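Local coordinates for putative iron-regulated protein A (Parabacteroides distasonis ATCC 8503, PDB 4ECG), which is of unconfirmed function but binds calcium ions and, as an imelysin-like (peptidase M75) protein, may be a metalloendopeptidase, at residues Pro27-Asp30 with Gln31-Ala34; Ala257-Gly260 with Ser261-Ala265; Gly345-Phe348 with Arg349-Leu352. All coordinates share one frame; numbering follows the deposited sequence.

Contact 1: residues Pro27-Asp30 with Gln31-Ala34; sequences PTED and QMSA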
ATOM      1  N   PRO A  27      10.673 -16.782 -22.701  1.00 78.24           N
ATOM      2  CA  PRO A  27       9.309 -17.265 -22.551  1.00 75.55           C
ATOM      3  C   PRO A  27       8.418 -16.954 -23.757  1.00 72.38           C
ATOM      4  O   PRO A  27       8.596 -15.944 -24.420  1.00 72.69           O
ATOM      5  CB  PRO A  27       8.811 -16.530 -21.306  1.00 76.09           C
ATOM      6  CG  PRO A  27       9.645 -15.306 -21.193  1.00 75.28           C
ATOM      7  CD  PRO A  27      10.966 -15.640 -21.811  1.00 78.89           C
ATOM      8  N   THR A  28       7.467 -17.840 -24.005  1.00 72.72           N
ATOM      9  CA  THR A  28       6.524 -17.702 -25.085  1.00 73.67           C
ATOM     10  C   THR A  28       5.439 -16.761 -24.613  1.00 76.56           C
ATOM     11  O   THR A  28       5.340 -16.412 -23.401  1.00 71.53           O
ATOM     12  CB  THR A  28       5.882 -19.062 -25.463  1.00 74.22           C
ATOM     13  OG1 THR A  28       5.240 -19.617 -24.316  1.00 74.51           O
ATOM     14  CG2 THR A  28       6.913 -20.043 -25.927  1.00 71.02           C
ATOM     15  N   GLU A  29       4.613 -16.357 -25.575  1.00 77.25           N
ATOM     16  CA  GLU A  29       3.479 -15.500 -25.274  1.00 77.88           C
ATOM     17  C   GLU A  29       2.446 -16.195 -24.410  1.00 72.69           C
ATOM     18  O   GLU A  29       1.957 -15.566 -23.470  1.00 71.01           O
ATOM     19  CB  GLU A  29       2.861 -14.904 -26.540  1.00 79.70           C
ATOM     20  CG  GLU A  29       3.791 -13.839 -27.111  1.00 84.79           C
ATOM     21  CD  GLU A  29       3.196 -13.051 -28.245  1.00 84.30           C
ATOM     22  OE1 GLU A  29       2.033 -12.640 -28.113  1.00 84.42           O
ATOM     23  OE2 GLU A  29       3.915 -12.837 -29.242  1.00 88.59           O
ATOM     24  N   ASP A  30       2.149 -17.469 -24.699  1.00 69.26           N
ATOM     25  CA  ASP A  30       1.206 -18.240 -23.890  1.00 72.07           C
ATOM     26  C   ASP A  30       1.734 -18.322 -22.451  1.00 69.64           C
ATOM     27  O   ASP A  30       0.938 -18.267 -21.477  1.00 65.06           O
ATOM     28  CB  ASP A  30       0.901 -19.644 -24.454  1.00 76.09           C
ATOM     29  CG  ASP A  30       0.029 -19.618 -25.766  1.00 83.59           C
ATOM     30  OD1 ASP A  30      -0.754 -18.668 -25.991  1.00 90.21           O
ATOM     31  OD2 ASP A  30       0.110 -20.570 -26.574  1.00 80.56           O
ATOM     32  N   GLN A  31       3.061 -18.389 -22.301  1.00 66.66           N
ATOM     33  CA  GLN A  31       3.660 -18.513 -20.946  1.00 65.59           C
ATOM     34  C   GLN A  31       3.501 -17.224 -20.156  1.00 62.71           C
ATOM     35  O   GLN A  31       3.134 -17.227 -18.998  1.00 59.63           O
ATOM     36  CB  GLN A  31       5.151 -18.876 -21.012  1.00 65.70           C
ATOM     37  CG  GLN A  31       5.443 -20.364 -20.944  1.00 69.92           C
ATOM     38  CD  GLN A  31       6.755 -20.787 -21.608  1.00 70.36           C
ATOM     39  OE1 GLN A  31       7.590 -19.971 -21.965  1.00 65.83           O
ATOM     40  NE2 GLN A  31       6.924 -22.083 -21.767  1.00 74.57           N
HETATM   41  N   MSE A  32       3.815 -16.117 -20.814  1.00 63.98           N
HETATM   42  CA  MSE A  32       3.682 -14.793 -20.235  1.00 61.71           C
HETATM   43  C   MSE A  32       2.221 -14.469 -19.923  1.00 60.91           C
HETATM   44  O   MSE A  32       1.937 -13.854 -18.906  1.00 55.95           O
HETATM   45  CB  MSE A  32       4.254 -13.740 -21.194  1.00 63.16           C
HETATM   46  CG  MSE A  32       5.780 -13.574 -21.107  1.00 64.32           C
HETATM   47 SE   MSE A  32       6.457 -12.348 -22.414  0.75 62.35          SE
HETATM   48  CE  MSE A  32       6.093 -13.323 -24.015  1.00 65.71           C
ATOM     49  N   SER A  33       1.308 -14.888 -20.804  1.00 62.80           N
ATOM     50  CA  SER A  33      -0.133 -14.656 -20.593  1.00 63.36           C
ATOM     51  C   SER A  33      -0.644 -15.388 -19.318  1.00 62.56           C
ATOM     52  O   SER A  33      -1.481 -14.867 -18.559  1.00 62.78           O
ATOM     53  CB  SER A  33      -0.894 -15.094 -21.845  1.00 67.81           C
ATOM     54  OG  SER A  33      -2.236 -14.676 -21.788  1.00 69.57           O
ATOM     55  N   ALA A  34      -0.103 -16.576 -19.070  1.00 59.16           N
ATOM     56  CA  ALA A  34      -0.479 -17.373 -17.867  1.00 61.78           C
ATOM     57  C   ALA A  34       0.044 -16.715 -16.571  1.00 58.06           C
ATOM     58  O   ALA A  34      -0.593 -16.795 -15.528  1.00 62.17           O
ATOM     59  CB  ALA A  34      -0.002 -18.832 -17.984  1.00 54.34           C
TER
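T28 and Q31 trade hydrogen bonds in a capping box at the start of helix 29-68, with T28 as the N-cap. In one direction the threonine hydroxyl accepts from the first turn: Q31 N donates to T28 OG1 over 3.2 Å, at a rather bent 142°. In the other, the amide of Q31 folds back and its OE1 accepts from T28 N at 3.0 Å. That bond is nearly straight at the hydrogen, 165°, although the N-H comes in from above the carbonyl plane of the glutamine amide. T28 OG1 can meet the helix because it sits between its own backbone N and carbonyl carbon (chi1 58°). Backbone bonds continue the turn, M32 N to T28 O at 3.0 Å and S33 N to E29 O at 2.8 Å. S33 OG is hydrogen-bonded to H215.

Apolar packing forms a separate group. M32, a selenomethionine, bends at chi3, bringing its CE to 3.9 Å from E29 CG, while its CG lies 4.2 Å from P27 CG. The same CE also lies against the T28 carbonyl, 3.2 Å from T28 O. P27 and M32 rest on L318 of helix 315-322, and M32 reaches V225 and Y226.

The chemistry implies a reciprocal cap: the backbone N-H groups of T28 and Q31, at the N-terminal end of the helix, are each met by a side-chain oxygen.

Contact 2: residues Ala257-Gly260 with Ser261-Ala265; sequences AWNG and SNKDA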
ATOM      1  N   ALA A 257      14.143  14.497   8.067  1.00 52.14           N
ATOM      2  CA  ALA A 257      13.502  15.528   8.882  1.00 52.18           C
ATOM      3  C   ALA A 257      13.988  15.436  10.312  1.00 54.92           C
ATOM      4  O   ALA A 257      14.334  16.445  10.910  1.00 66.22           O
ATOM      5  CB  ALA A 257      11.960  15.396   8.815  1.00 46.06           C
ATOM      6  N   TRP A 258      14.029  14.213  10.849  1.00 56.09           N
ATOM      7  CA  TRP A 258      14.543  13.947  12.196  1.00 54.31           C
ATOM      8  C   TRP A 258      15.954  14.390  12.379  1.00 54.58           C
ATOM      9  O   TRP A 258      16.271  15.017  13.385  1.00 53.28           O
ATOM     10  CB  TRP A 258      14.430  12.474  12.485  1.00 51.19           C
ATOM     11  CG  TRP A 258      15.034  12.008  13.772  1.00 50.46           C
ATOM     12  CD1 TRP A 258      16.258  11.391  13.934  1.00 54.46           C
ATOM     13  CD2 TRP A 258      14.445  12.036  15.122  1.00 50.18           C
ATOM     14  NE1 TRP A 258      16.486  11.072  15.246  1.00 54.03           N
ATOM     15  CE2 TRP A 258      15.437  11.415  16.010  1.00 51.16           C
ATOM     16  CE3 TRP A 258      13.256  12.482  15.655  1.00 47.01           C
ATOM     17  CZ2 TRP A 258      15.212  11.254  17.383  1.00 51.68           C
ATOM     18  CZ3 TRP A 258      13.026  12.305  17.023  1.00 48.77           C
ATOM     19  CH2 TRP A 258      13.980  11.701  17.873  1.00 51.32           C
ATOM     20  N   ASN A 259      16.807  14.081  11.406  1.00 55.75           N
ATOM     21  CA  ASN A 259      18.213  14.527  11.458  1.00 62.10           C
ATOM     22  C   ASN A 259      18.397  16.056  11.531  1.00 62.83           C
ATOM     23  O   ASN A 259      19.239  16.512  12.269  1.00 60.26           O
ATOM     24  CB  ASN A 259      19.057  13.897  10.339  1.00 60.16           C
ATOM     25  CG  ASN A 259      19.198  12.389  10.514  1.00 61.18           C
ATOM     26  OD1 ASN A 259      19.200  11.887  11.636  1.00 63.57           O
ATOM     27  ND2 ASN A 259      19.297  11.661   9.409  1.00 61.82           N
ATOM     28  N   GLY A 260      17.593  16.821  10.791  1.00 66.45           N
ATOM     29  CA  GLY A 260      17.567  18.261  10.934  1.00 65.82           C
ATOM     30  C   GLY A 260      16.908  18.772  12.224  1.00 68.82           C
ATOM     31  O   GLY A 260      16.989  19.956  12.483  1.00 63.65           O
ATOM     32  N   SER A 261      16.279  17.916  13.051  1.00 65.56           N
ATOM     33  CA  SER A 261      15.466  18.414  14.194  1.00 62.08           C
ATOM     34  C   SER A 261      16.150  18.424  15.578  1.00 61.14           C
ATOM     35  O   SER A 261      17.332  18.150  15.706  1.00 61.95           O
ATOM     36  CB  SER A 261      14.182  17.580  14.298  1.00 61.71           C
ATOM     37  OG  SER A 261      14.431  16.330  14.970  1.00 63.26           O
ATOM     38  N   ASN A 262      15.373  18.723  16.613  1.00 61.93           N
ATOM     39  CA  ASN A 262      15.822  18.652  18.015  1.00 65.94           C
ATOM     40  C   ASN A 262      15.994  17.215  18.551  1.00 67.75           C
ATOM     41  O   ASN A 262      16.481  17.042  19.658  1.00 77.31           O
ATOM     42  CB  ASN A 262      14.859  19.448  18.948  1.00 67.51           C
ATOM     43  CG  ASN A 262      13.407  18.927  18.925  1.00 69.61           C
ATOM     44  OD1 ASN A 262      13.082  17.894  18.334  1.00 73.80           O
ATOM     45  ND2 ASN A 262      12.527  19.654  19.565  1.00 69.58           N
ATOM     46  N   LYS A 263      15.588  16.204  17.780  1.00 64.12           N
ATOM     47  CA  LYS A 263      15.701  14.775  18.139  1.00 61.59           C
ATOM     48  C   LYS A 263      15.012  14.379  19.470  1.00 63.70           C
ATOM     49  O   LYS A 263      15.483  13.535  20.212  1.00 64.19           O
ATOM     50  CB  LYS A 263      17.151  14.322  18.080  1.00 62.86           C
ATOM     51  CG  LYS A 263      17.762  14.450  16.683  1.00 65.46           C
ATOM     52  CD  LYS A 263      19.031  13.616  16.472  1.00 68.73           C
ATOM     53  CE  LYS A 263      19.734  13.961  15.158  1.00 70.11           C
ATOM     54  NZ  LYS A 263      20.824  13.005  14.788  1.00 71.32           N
ATOM     55  N   ASP A 264      13.864  14.994  19.712  1.00 63.91           N
ATOM     56  CA  ASP A 264      13.008  14.736  20.850  1.00 65.56           C
ATOM     57  C   ASP A 264      11.709  14.088  20.328  1.00 61.96           C
ATOM     58  O   ASP A 264      10.832  14.783  19.757  1.00 57.34           O
ATOM     59  CB  ASP A 264      12.733  16.065  21.579  1.00 69.99           C
ATOM     60  CG  ASP A 264      11.855  15.901  22.799  1.00 74.24           C
ATOM     61  OD1 ASP A 264      11.603  14.741  23.198  1.00 72.53           O
ATOM     62  OD2 ASP A 264      11.389  16.936  23.344  1.00 82.38           O
ATOM     63  N   ALA A 265      11.631  12.753  20.474  1.00 62.50           N
ATOM     64  CA  ALA A 265      10.481  11.915  20.035  1.00 61.78           C
ATOM     65  C   ALA A 265       9.185  12.230  20.794  1.00 63.30           C
ATOM     66  O   ALA A 265       8.112  11.971  20.280  1.00 62.75           O
ATOM     67  CB  ALA A 265      10.797  10.430  20.169  1.00 55.12           C
TER
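With CG of W258 anti to its backbone N (chi1 174°), the indole is carried from the end of helix 239-259 to lie beneath the chain that follows, while S261, its hydroxyl tucked over its own backbone (chi1 81°), turns OG back toward the helix. K263 then passes over the indole, and the lysine and tryptophan side chains cross at about a right angle.

The ring is covered mainly by backbone and aliphatic carbons. K263 CA stands 3.6 Å from the centroid of the six-membered ring of W258 and only 16° off its normal, a CH-pi contact over one face. Farther along the lysine, CB is 3.7 Å from W258 CZ2 and CD is 3.8 Å from W258 NE1. A265 approaches differently: its N lies at the edge of the indole, in the ring plane, and its CB is 4.1 Å from W258 CH2. Beyond these residues, L352 and N270 also touch the tryptophan.

One carbonyl oxygen, W258 O, is gripped by two donors from the same residue. S261 OG donates to it over 2.8 Å, tilted a little from the carbonyl plane, and S261 N over 2.9 Å from well above that plane. The hydroxyl has further work, for it accepts from K263 N at 3.0 Å in a nearly straight bond, and is hydrogen-bonded to N270. Its place is therefore fixed from several directions, and the chain is held over the indole.

The S261 OG to K263 N bond makes an ST turn, here set just after a helix of this imelysin-like protein, with the chain turning over a tryptophan from the last turn of that helix.

Contact 3: residues Gly345-Phe348 with Arg349-Leu352; sequences GYPF and RNNL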
ATOM      1  N   GLY A 345      13.838  -0.719  14.874  1.00 50.24           N
ATOM      2  CA  GLY A 345      13.265  -0.617  16.194  1.00 48.37           C
ATOM      3  C   GLY A 345      11.827  -0.141  16.171  1.00 47.51           C
ATOM      4  O   GLY A 345      11.505   0.806  15.515  1.00 48.24           O
ATOM      5  N   TYR A 346      10.983  -0.790  16.960  1.00 51.32           N
ATOM      6  CA  TYR A 346       9.558  -0.534  17.011  1.00 46.15           C
ATOM      7  C   TYR A 346       9.201   0.263  18.230  1.00 45.02           C
ATOM      8  O   TYR A 346       9.718   0.001  19.328  1.00 46.38           O
ATOM      9  CB  TYR A 346       8.795  -1.869  17.071  1.00 48.09           C
ATOM     10  CG  TYR A 346       7.305  -1.727  17.364  1.00 47.19           C
ATOM     11  CD1 TYR A 346       6.391  -1.563  16.341  1.00 44.71           C
ATOM     12  CD2 TYR A 346       6.826  -1.746  18.677  1.00 47.60           C
ATOM     13  CE1 TYR A 346       5.028  -1.452  16.622  1.00 47.08           C
ATOM     14  CE2 TYR A 346       5.471  -1.628  18.959  1.00 49.67           C
ATOM     15  CZ  TYR A 346       4.590  -1.484  17.930  1.00 46.94           C
ATOM     16  OH  TYR A 346       3.280  -1.394  18.188  1.00 49.74           O
ATOM     17  N   PRO A 347       8.283   1.220  18.076  1.00 45.13           N
ATOM     18  CA  PRO A 347       7.679   1.651  16.830  1.00 44.78           C
ATOM     19  C   PRO A 347       8.661   2.572  16.114  1.00 43.06           C
ATOM     20  O   PRO A 347       9.521   3.139  16.771  1.00 45.33           O
ATOM     21  CB  PRO A 347       6.481   2.437  17.316  1.00 45.62           C
ATOM     22  CG  PRO A 347       6.993   3.129  18.556  1.00 46.34           C
ATOM     23  CD  PRO A 347       7.929   2.120  19.189  1.00 46.85           C
ATOM     24  N   PHE A 348       8.512   2.753  14.802  1.00 47.53           N
ATOM     25  CA  PHE A 348       9.425   3.629  13.972  1.00 43.68           C
ATOM     26  C   PHE A 348       9.421   5.048  14.471  1.00 46.15           C
ATOM     27  O   PHE A 348      10.444   5.702  14.501  1.00 51.15           O
ATOM     28  CB  PHE A 348       8.915   3.657  12.547  1.00 43.97           C
ATOM     29  CG  PHE A 348       9.844   4.294  11.528  1.00 41.88           C
ATOM     30  CD1 PHE A 348      11.223   4.107  11.572  1.00 44.03           C
ATOM     31  CD2 PHE A 348       9.309   5.007  10.472  1.00 38.13           C
ATOM     32  CE1 PHE A 348      12.030   4.641  10.596  1.00 42.37           C
ATOM     33  CE2 PHE A 348      10.106   5.552   9.487  1.00 40.91           C
ATOM     34  CZ  PHE A 348      11.469   5.365   9.549  1.00 44.40           C
ATOM     35  N   ARG A 349       8.266   5.551  14.866  1.00 47.48           N
ATOM     36  CA  ARG A 349       8.263   6.926  15.419  1.00 47.74           C
ATOM     37  C   ARG A 349       9.135   7.206  16.611  1.00 44.96           C
ATOM     38  O   ARG A 349       9.364   8.383  16.883  1.00 48.47           O
ATOM     39  CB  ARG A 349       6.843   7.468  15.667  1.00 43.84           C
ATOM     40  CG  ARG A 349       6.021   6.723  16.687  1.00 45.32           C
ATOM     41  CD  ARG A 349       6.302   7.138  18.087  1.00 46.84           C
ATOM     42  NE  ARG A 349       5.504   8.251  18.516  1.00 47.68           N
ATOM     43  CZ  ARG A 349       5.973   9.445  18.871  1.00 51.92           C
ATOM     44  NH1 ARG A 349       7.256   9.759  18.768  1.00 49.03           N
ATOM     45  NH2 ARG A 349       5.126  10.332  19.362  1.00 49.27           N
ATOM     46  N   ASN A 350       9.573   6.180  17.349  1.00 46.10           N
ATOM     47  CA  ASN A 350      10.519   6.375  18.449  1.00 46.88           C
ATOM     48  C   ASN A 350      11.901   5.905  18.148  1.00 46.40           C
ATOM     49  O   ASN A 350      12.755   5.893  19.012  1.00 53.28           O
ATOM     50  CB  ASN A 350      10.012   5.675  19.727  1.00 51.14           C
ATOM     51  CG  ASN A 350       8.875   6.417  20.376  1.00 51.41           C
ATOM     52  OD1 ASN A 350       8.777   7.629  20.270  1.00 54.61           O
ATOM     53  ND2 ASN A 350       7.999   5.698  21.030  1.00 50.12           N
ATOM     54  N   ASN A 351      12.161   5.509  16.919  1.00 48.35           N
ATOM     55  CA  ASN A 351      13.443   4.927  16.573  1.00 47.18           C
ATOM     56  C   ASN A 351      13.973   5.494  15.276  1.00 46.33           C
ATOM     57  O   ASN A 351      14.677   4.807  14.516  1.00 45.66           O
ATOM     58  CB  ASN A 351      13.263   3.392  16.460  1.00 47.93           C
ATOM     59  CG  ASN A 351      13.045   2.725  17.817  1.00 47.42           C
ATOM     60  OD1 ASN A 351      14.007   2.469  18.535  1.00 51.24           O
ATOM     61  ND2 ASN A 351      11.774   2.462  18.180  1.00 41.21           N
ATOM     62  N   LEU A 352      13.623   6.738  14.998  1.00 45.49           N
ATOM     63  CA  LEU A 352      14.104   7.391  13.781  1.00 47.76           C
ATOM     64  C   LEU A 352      15.620   7.579  13.837  1.00 49.93           C
ATOM     65  O   LEU A 352      16.253   7.691  12.813  1.00 50.91           O
ATOM     66  CB  LEU A 352      13.394   8.724  13.528  1.00 47.84           C
ATOM     67  CG  LEU A 352      11.893   8.580  13.274  1.00 46.18           C
ATOM     68  CD1 LEU A 352      11.240   9.942  13.424  1.00 46.12           C
ATOM     69  CD2 LEU A 352      11.526   7.908  11.943  1.00 44.07           C
TER
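N351 closes a tight turn onto P347, in the loop between helices 324-343 and 355-377, where a short 3-10 segment follows the cis peptide bond before the proline. From the backbone, N351 CB lies 3.3 Å from G345 O, and CG stays close to the same carbonyl group. OD1 comes nearest to G345 CA, at 3.9 Å. At the tip, ND2 donates to P347 O over 2.7 Å, almost straight at 169° and with the acceptor in the plane of the asparagine amide. The torsion that places CG beside the backbone N, anti to the carbonyl carbon (chi1 -71°), turns the amide toward the proline.

P347 O is held twice. N350 N donates to it as well, at 3.1 Å, and the two donors arrive from opposite faces of the carbonyl plane. N351 N in turn bonds to F348 O. A leucine in place of N351 would probably leave P347 O with N350 N as its one donor within the turn, the face met by the amide losing its mate, and the G345-P347 bend without its amide tie.

R349 sets its aliphatic part alongside the P347 ring, the two pointing the same way, while its guanidinium group leaves the turn for D158, in a salt bridge, and for A265. F348 faces the interior, touching I251 and V255 of helix 239-259. Its ring is crossed at about a right angle by L352, whose CD2 makes a CH-pi contact over the centre of one face, 3.5 Å from the centroid and 12° off the normal.

The contacts come in series along the chain. Contact 1 opens helix 29-68, contact 2 spans the end of helix 239-259 and the loop after it, and contact 3 lies between helices 324-343 and 355-377. Contact 1 is remote, its centre about 51 Å from that of contact 2 and about 44 Å from that of contact 3, on the other side of the chain's centre. Contacts 2 and 3 are neighbours, with centres about 13 Å apart, and they touch: a hydrogen bond of 2.8 Å between R349 NH1 and A265 O joins them, and W258 packs on L352. Two loops distant in sequence are thus joined on one side of the centre of this largely helical chain.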